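Hypothetical protein Atu0492 (Agrobacterium tumefaciens, PDB 2GMY) is of unknown function but is probably an antioxidant defence protein related to AhpD, of the carboxymuconolactone decarboxylase family. Local coordinates at residues I38-S43 and E66-L71; H55-R60 and Q143-A148. All coordinates share one frame; numbering follows the deposited sequence.

Contact 1: residues I38-S43 and E66-L71; sequences IKLRAS and EQWINL
Within the all-helical fold of the AhpD-like family, helix 32-45 meets the short helix 66-70 through the side chain of Leu40. The two backbones are closest at Leu40 and Ile69, whose CA atoms lie 8.2 Å apart. The side chain of Leu40 sets out toward the short helix. Its CG stands anti to the backbone N (chi1 179°), and with chi2 at 55° this brings CD2 up against the short helix. That one methyl does all the touching. Leu40 CD2 rests 3.9 Å from Ile69 O and 4.4 Å from Ile69 CG2. Leu40 CD2 also lies 4.4 Å from Trp68 CZ3, oblique to the indole. Trp68 reaches the contact with the far end of its six-membered ring. The indole is fixed from outside the two segments: its NE1 is hydrogen-bonded to Glu85, and Tyr81 meets it edge-to-face. Leu40 also touches Met72, in the loop that follows the short helix. All three touching residues are buried. A methyl here meets one carbonyl oxygen and two apolar side chains, all by van der Waals contact. It is a light contact, burying 100 Å² in all, and the polar bonds that set the tryptophan are made to other parts of the chain.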
loop_
_atom_site.group_PDB
_atom_site.type_symbol
_atom_site.label_atom_id
_atom_site.label_comp_id
_atom_site.label_asym_id
_atom_site.label_seq_id
_atom_site.Cartn_x
_atom_site.Cartn_y
_atom_site.Cartn_z
ATOM N N ILE A 38 18.188 12.348 -11.330
ATOM C CA ILE A 38 17.887 10.914 -11.261
ATOM C C ILE A 38 18.411 10.318 -9.950
ATOM O O ILE A 38 17.684 9.589 -9.250
ATOM C CB ILE A 38 18.507 10.164 -12.468
ATOM C CG1 ILE A 38 17.748 10.495 -13.747
ATOM C CG2 ILE A 38 18.551 8.659 -12.192
ATOM C CD1 ILE A 38 18.561 10.184 -15.022
ATOM N N LYS A 39 19.664 10.626 -9.618
ATOM C CA LYS A 39 20.292 10.030 -8.436
ATOM C C LYS A 39 19.653 10.512 -7.147
ATOM O O LYS A 39 19.396 9.718 -6.237
ATOM C CB LYS A 39 21.790 10.315 -8.408
ATOM C CG LYS A 39 22.564 9.524 -9.454
ATOM C CD LYS A 39 24.018 9.970 -9.457
ATOM C CE LYS A 39 24.844 9.068 -10.325
ATOM N NZ LYS A 39 26.274 9.216 -9.952
ATOM N N LEU A 40 19.383 11.814 -7.068
ATOM C CA LEU A 40 18.830 12.381 -5.837
ATOM C C LEU A 40 17.404 11.892 -5.632
ATOM O O LEU A 40 17.050 11.413 -4.546
ATOM C CB LEU A 40 18.900 13.914 -5.860
ATOM C CG LEU A 40 18.322 14.634 -4.633
ATOM C CD1 LEU A 40 18.961 14.152 -3.326
ATOM C CD2 LEU A 40 18.510 16.121 -4.810
ATOM N N ARG A 41 16.591 11.972 -6.676
ATOM C CA ARG A 41 15.180 11.578 -6.523
ATOM C C ARG A 41 15.010 10.098 -6.172
ATOM O O ARG A 41 14.276 9.766 -5.226
ATOM C CB ARG A 41 14.351 11.942 -7.762
ATOM C CG ARG A 41 12.881 11.532 -7.661
ATOM C CD ARG A 41 12.146 12.187 -6.489
ATOM N NE ARG A 41 10.812 11.586 -6.394
ATOM C CZ ARG A 41 9.999 11.731 -5.356
ATOM N NH1 ARG A 41 10.359 12.489 -4.312
ATOM N NH2 ARG A 41 8.816 11.121 -5.370
ATOM N N ALA A 42 15.708 9.213 -6.892
ATOM C CA ALA A 42 15.599 7.777 -6.612
ATOM C C ALA A 42 16.069 7.472 -5.192
ATOM O O ALA A 42 15.464 6.659 -4.484
ATOM C CB ALA A 42 16.372 6.956 -7.646
ATOM N N SER A 43 17.149 8.139 -4.778
ATOM C CA SER A 43 17.670 7.935 -3.424
ATOM C C SER A 43 16.670 8.347 -2.337
ATOM O O SER A 43 16.539 7.661 -1.316
ATOM C CB SER A 43 18.999 8.674 -3.247
ATOM O OG SER A 43 19.965 8.151 -4.145
ATOM N N GLU A 66 19.430 25.596 -3.771
ATOM C CA GLU A 66 18.980 24.862 -2.577
ATOM C C GLU A 66 17.500 24.477 -2.694
ATOM O O GLU A 66 17.085 23.447 -2.162
ATOM C CB GLU A 66 19.271 25.620 -1.277
ATOM C CG GLU A 66 20.766 25.903 -1.039
ATOM C CD GLU A 66 21.624 24.639 -1.018
ATOM O OE1 GLU A 66 21.199 23.627 -0.419
ATOM O OE2 GLU A 66 22.736 24.658 -1.585
ATOM N N GLN A 67 16.717 25.291 -3.399
ATOM C CA GLN A 67 15.306 24.994 -3.609
ATOM C C GLN A 67 15.159 23.753 -4.491
ATOM O O GLN A 67 14.395 22.842 -4.182
ATOM C CB GLN A 67 14.642 26.184 -4.275
ATOM C CG GLN A 67 13.206 26.354 -3.932
ATOM C CD GLN A 67 12.660 27.691 -4.390
ATOM O OE1 GLN A 67 13.021 28.198 -5.463
ATOM N NE2 GLN A 67 11.784 28.265 -3.586
ATOM N N TRP A 68 15.902 23.724 -5.589
ATOM C CA TRP A 68 15.899 22.573 -6.496
ATOM C C TRP A 68 16.236 21.292 -5.735
ATOM O O TRP A 68 15.628 20.237 -5.954
ATOM C CB TRP A 68 16.931 22.812 -7.590
ATOM C CG TRP A 68 16.955 21.852 -8.747
ATOM C CD1 TRP A 68 16.356 22.023 -9.960
ATOM C CD2 TRP A 68 17.679 20.615 -8.828
ATOM N NE1 TRP A 68 16.647 20.963 -10.788
ATOM C CE2 TRP A 68 17.458 20.087 -10.119
ATOM C CE3 TRP A 68 18.493 19.902 -7.932
ATOM C CZ2 TRP A 68 18.021 18.883 -10.544
ATOM C CZ3 TRP A 68 19.055 18.690 -8.354
ATOM C CH2 TRP A 68 18.812 18.195 -9.651
ATOM N N ILE A 69 17.228 21.389 -4.855
ATOM C CA ILE A 69 17.685 20.257 -4.028
ATOM C C ILE A 69 16.644 19.863 -2.967
ATOM O O ILE A 69 16.238 18.693 -2.876
ATOM C CB ILE A 69 19.028 20.611 -3.354
ATOM C CG1 ILE A 69 20.132 20.749 -4.413
ATOM C CG2 ILE A 69 19.405 19.584 -2.286
ATOM C CD1 ILE A 69 21.454 21.311 -3.827
ATOM N N ASN A 70 16.195 20.835 -2.179
ATOM C CA ASN A 70 15.281 20.545 -1.069
ATOM C C ASN A 70 13.868 20.152 -1.442
ATOM O O ASN A 70 13.202 19.445 -0.680
ATOM C CB ASN A 70 15.238 21.708 -0.103
ATOM C CG ASN A 70 16.456 21.743 0.766
ATOM O OD1 ASN A 70 17.321 22.605 0.605
ATOM N ND2 ASN A 70 16.559 20.778 1.672
ATOM N N LEU A 71 13.394 20.587 -2.599
ATOM C CA LEU A 71 12.024 20.294 -2.974
ATOM C C LEU A 71 11.879 18.980 -3.730
ATOM O O LEU A 71 10.791 18.594 -4.110
ATOM C CB LEU A 71 11.414 21.447 -3.756
ATOM C CG LEU A 71 10.997 22.652 -2.907
ATOM C CD1 LEU A 71 10.806 23.796 -3.799
ATOM C CD2 LEU A 71 9.720 22.366 -2.171
#

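Contact 2: residues H55-R60 and Q143-A148; sequences HVKESR and QHPVEA
Lys57 and Glu147 approach each other from opposite directions and meet in a salt bridge. Lys57 comes from helix 49-61 with its chain extended beyond CG, so NZ stands well out from the helix. Glu147 turns back to meet it, because its chain is bent at chi2 (95°). Lys57 NZ donates to Glu147 OE2 at 2.9 Å, on the syn side of the carboxylate. The other oxygen, Glu147 OE1, lies beside the end of the lysine, 3.1 Å from both Lys57 CE and Lys57 NZ. Pro145 borders the pair, with its CG 4.1 Å from Lys57 NZ. Asp53, one helical turn before Lys57, forms a second salt bridge to the same ammonium, so the ammonium is shared by two carboxylates. In the tail itself, His144 ND1 bonds to Pro145 O at 2.8 Å. The oxygen lies near the imidazole plane, but the donor sits above the carbonyl plane. This bond ties the imidazole to the tail backbone, and His144 NE2 bonds to Ser78 of the second subunit. The tail follows helix 117-139 and has no regular structure. It runs beside helix 49-61, where His144 touches Ala49, Phe50 and Asp53, and Glu147 also packs on Gln67 of the second subunit.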
loop_
_atom_site.group_PDB
_atom_site.type_symbol
_atom_site.label_atom_id
_atom_site.label_comp_id
_atom_site.label_asym_id
_atom_site.label_seq_id
_atom_site.Cartn_x
_atom_site.Cartn_y
_atom_site.Cartn_z
ATOM N N HIS A 55 24.425 12.956 -3.019
ATOM C CA HIS A 55 23.895 13.595 -4.224
ATOM C C HIS A 55 23.404 15.014 -4.003
ATOM O O HIS A 55 23.392 15.808 -4.939
ATOM C CB HIS A 55 22.878 12.679 -4.910
ATOM C CG HIS A 55 23.464 11.352 -5.266
ATOM N ND1 HIS A 55 24.619 11.243 -6.010
ATOM C CD2 HIS A 55 23.094 10.088 -4.958
ATOM C CE1 HIS A 55 24.932 9.968 -6.148
ATOM N NE2 HIS A 55 24.020 9.247 -5.526
ATOM N N VAL A 56 23.017 15.332 -2.770
ATOM C CA VAL A 56 22.770 16.718 -2.370
ATOM C C VAL A 56 24.069 17.520 -2.611
ATOM O O VAL A 56 24.057 18.577 -3.259
ATOM C CB VAL A 56 22.346 16.803 -0.892
ATOM C CG1 VAL A 56 22.511 18.236 -0.359
ATOM C CG2 VAL A 56 20.893 16.341 -0.721
ATOM N N LYS A 57 25.181 16.984 -2.120
ATOM C CA LYS A 57 26.480 17.672 -2.216
ATOM C C LYS A 57 26.933 17.805 -3.665
ATOM O O LYS A 57 27.424 18.867 -4.073
ATOM C CB LYS A 57 27.528 16.958 -1.363
ATOM C CG LYS A 57 27.311 17.189 0.134
ATOM C CD LYS A 57 28.068 16.185 0.987
ATOM C CE LYS A 57 27.825 16.437 2.458
ATOM N NZ LYS A 57 28.448 15.380 3.320
ATOM N N GLU A 58 26.755 16.744 -4.450
ATOM C CA GLU A 58 27.104 16.811 -5.884
ATOM C C GLU A 58 26.267 17.830 -6.655
ATOM O O GLU A 58 26.799 18.571 -7.492
ATOM C CB GLU A 58 27.000 15.447 -6.556
ATOM C CG GLU A 58 28.007 14.437 -6.039
ATOM C CD GLU A 58 27.625 13.024 -6.410
ATOM O OE1 GLU A 58 26.410 12.753 -6.559
ATOM O OE2 GLU A 58 28.533 12.175 -6.545
ATOM N N SER A 59 24.959 17.858 -6.385
ATOM C CA SER A 59 24.049 18.820 -7.019
ATOM C C SER A 59 24.458 20.246 -6.666
ATOM O O SER A 59 24.507 21.119 -7.529
ATOM C CB SER A 59 22.604 18.568 -6.575
ATOM O OG SER A 59 22.186 17.281 -6.979
ATOM N N ARG A 60 24.764 20.456 -5.393
ATOM C CA ARG A 60 25.162 21.776 -4.904
ATOM C C ARG A 60 26.447 22.221 -5.601
ATOM O O ARG A 60 26.588 23.385 -6.001
ATOM C CB ARG A 60 25.357 21.756 -3.394
ATOM C CG ARG A 60 25.784 23.122 -2.822
ATOM C CD ARG A 60 25.887 23.057 -1.317
ATOM N NE ARG A 60 24.586 22.782 -0.703
ATOM C CZ ARG A 60 24.322 21.792 0.150
ATOM N NH1 ARG A 60 25.266 20.950 0.551
ATOM N NH2 ARG A 60 23.088 21.660 0.615
ATOM N N GLN A 143 27.142 4.437 6.324
ATOM C CA GLN A 143 26.975 5.651 7.135
ATOM C C GLN A 143 27.623 6.864 6.461
ATOM O O GLN A 143 28.829 6.859 6.210
ATOM C CB GLN A 143 27.611 5.438 8.523
ATOM C CG GLN A 143 27.007 4.284 9.323
ATOM C CD GLN A 143 25.563 4.549 9.720
ATOM O OE1 GLN A 143 25.259 5.549 10.375
ATOM N NE2 GLN A 143 24.662 3.656 9.312
ATOM N N HIS A 144 26.832 7.894 6.149
ATOM C CA HIS A 144 27.384 9.103 5.513
ATOM C C HIS A 144 28.125 9.957 6.540
ATOM O O HIS A 144 27.828 9.870 7.735
ATOM C CB HIS A 144 26.316 9.922 4.746
ATOM C CG HIS A 144 25.297 10.598 5.615
ATOM N ND1 HIS A 144 25.548 11.781 6.281
ATOM C CD2 HIS A 144 24.007 10.281 5.887
ATOM C CE1 HIS A 144 24.465 12.152 6.947
ATOM N NE2 HIS A 144 23.514 11.262 6.718
ATOM N N PRO A 145 29.098 10.778 6.078
ATOM C CA PRO A 145 29.768 11.693 7.010
ATOM C C PRO A 145 28.833 12.780 7.545
ATOM O O PRO A 145 27.886 13.178 6.862
ATOM C CB PRO A 145 30.902 12.305 6.175
ATOM C CG PRO A 145 30.507 12.127 4.768
ATOM C CD PRO A 145 29.622 10.894 4.706
ATOM N N VAL A 146 29.105 13.241 8.767
ATOM C CA VAL A 146 28.267 14.226 9.450
ATOM C C VAL A 146 29.044 15.525 9.694
ATOM O O VAL A 146 30.014 15.530 10.455
ATOM C CB VAL A 146 27.755 13.684 10.811
ATOM C CG1 VAL A 146 26.835 14.691 11.481
ATOM C CG2 VAL A 146 27.036 12.344 10.636
ATOM N N GLU A 147 28.612 16.614 9.054
ATOM C CA GLU A 147 29.302 17.903 9.175
ATOM C C GLU A 147 28.963 18.689 10.439
ATOM O O GLU A 147 27.794 19.017 10.693
ATOM C CB GLU A 147 29.048 18.786 7.949
ATOM C CG GLU A 147 29.970 18.494 6.786
ATOM C CD GLU A 147 29.353 17.535 5.801
ATOM O OE1 GLU A 147 28.414 17.959 5.094
ATOM O OE2 GLU A 147 29.806 16.367 5.728
ATOM N N ALA A 148 29.998 19.008 11.210
ATOM C CA ALA A 148 29.871 19.925 12.343
ATOM C C ALA A 148 29.983 21.389 11.906
ATOM O O ALA A 148 30.029 21.709 10.707
ATOM C CB ALA A 148 30.907 19.601 13.409
#

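The centres of contact 1 and contact 2 lie about 12 Å apart. Helices 32-45, 49-61 and 66-70 follow one another in the chain. Contact 1 joins the first to the third, and contact 2 joins the middle one to the C-terminal tail, so the two contacts interleave in sequence. They also touch directly. Arg60 NE and Glu66 OE2 form a salt bridge of 2.8 Å, and Ser59 packs on Trp68. Contact 1 is buried, its centre about 9 Å from the chain centre, whereas contact 2 is at the surface, about 15 Å out. Both reach the second subunit, so this region joins the helical core to the subunit interface.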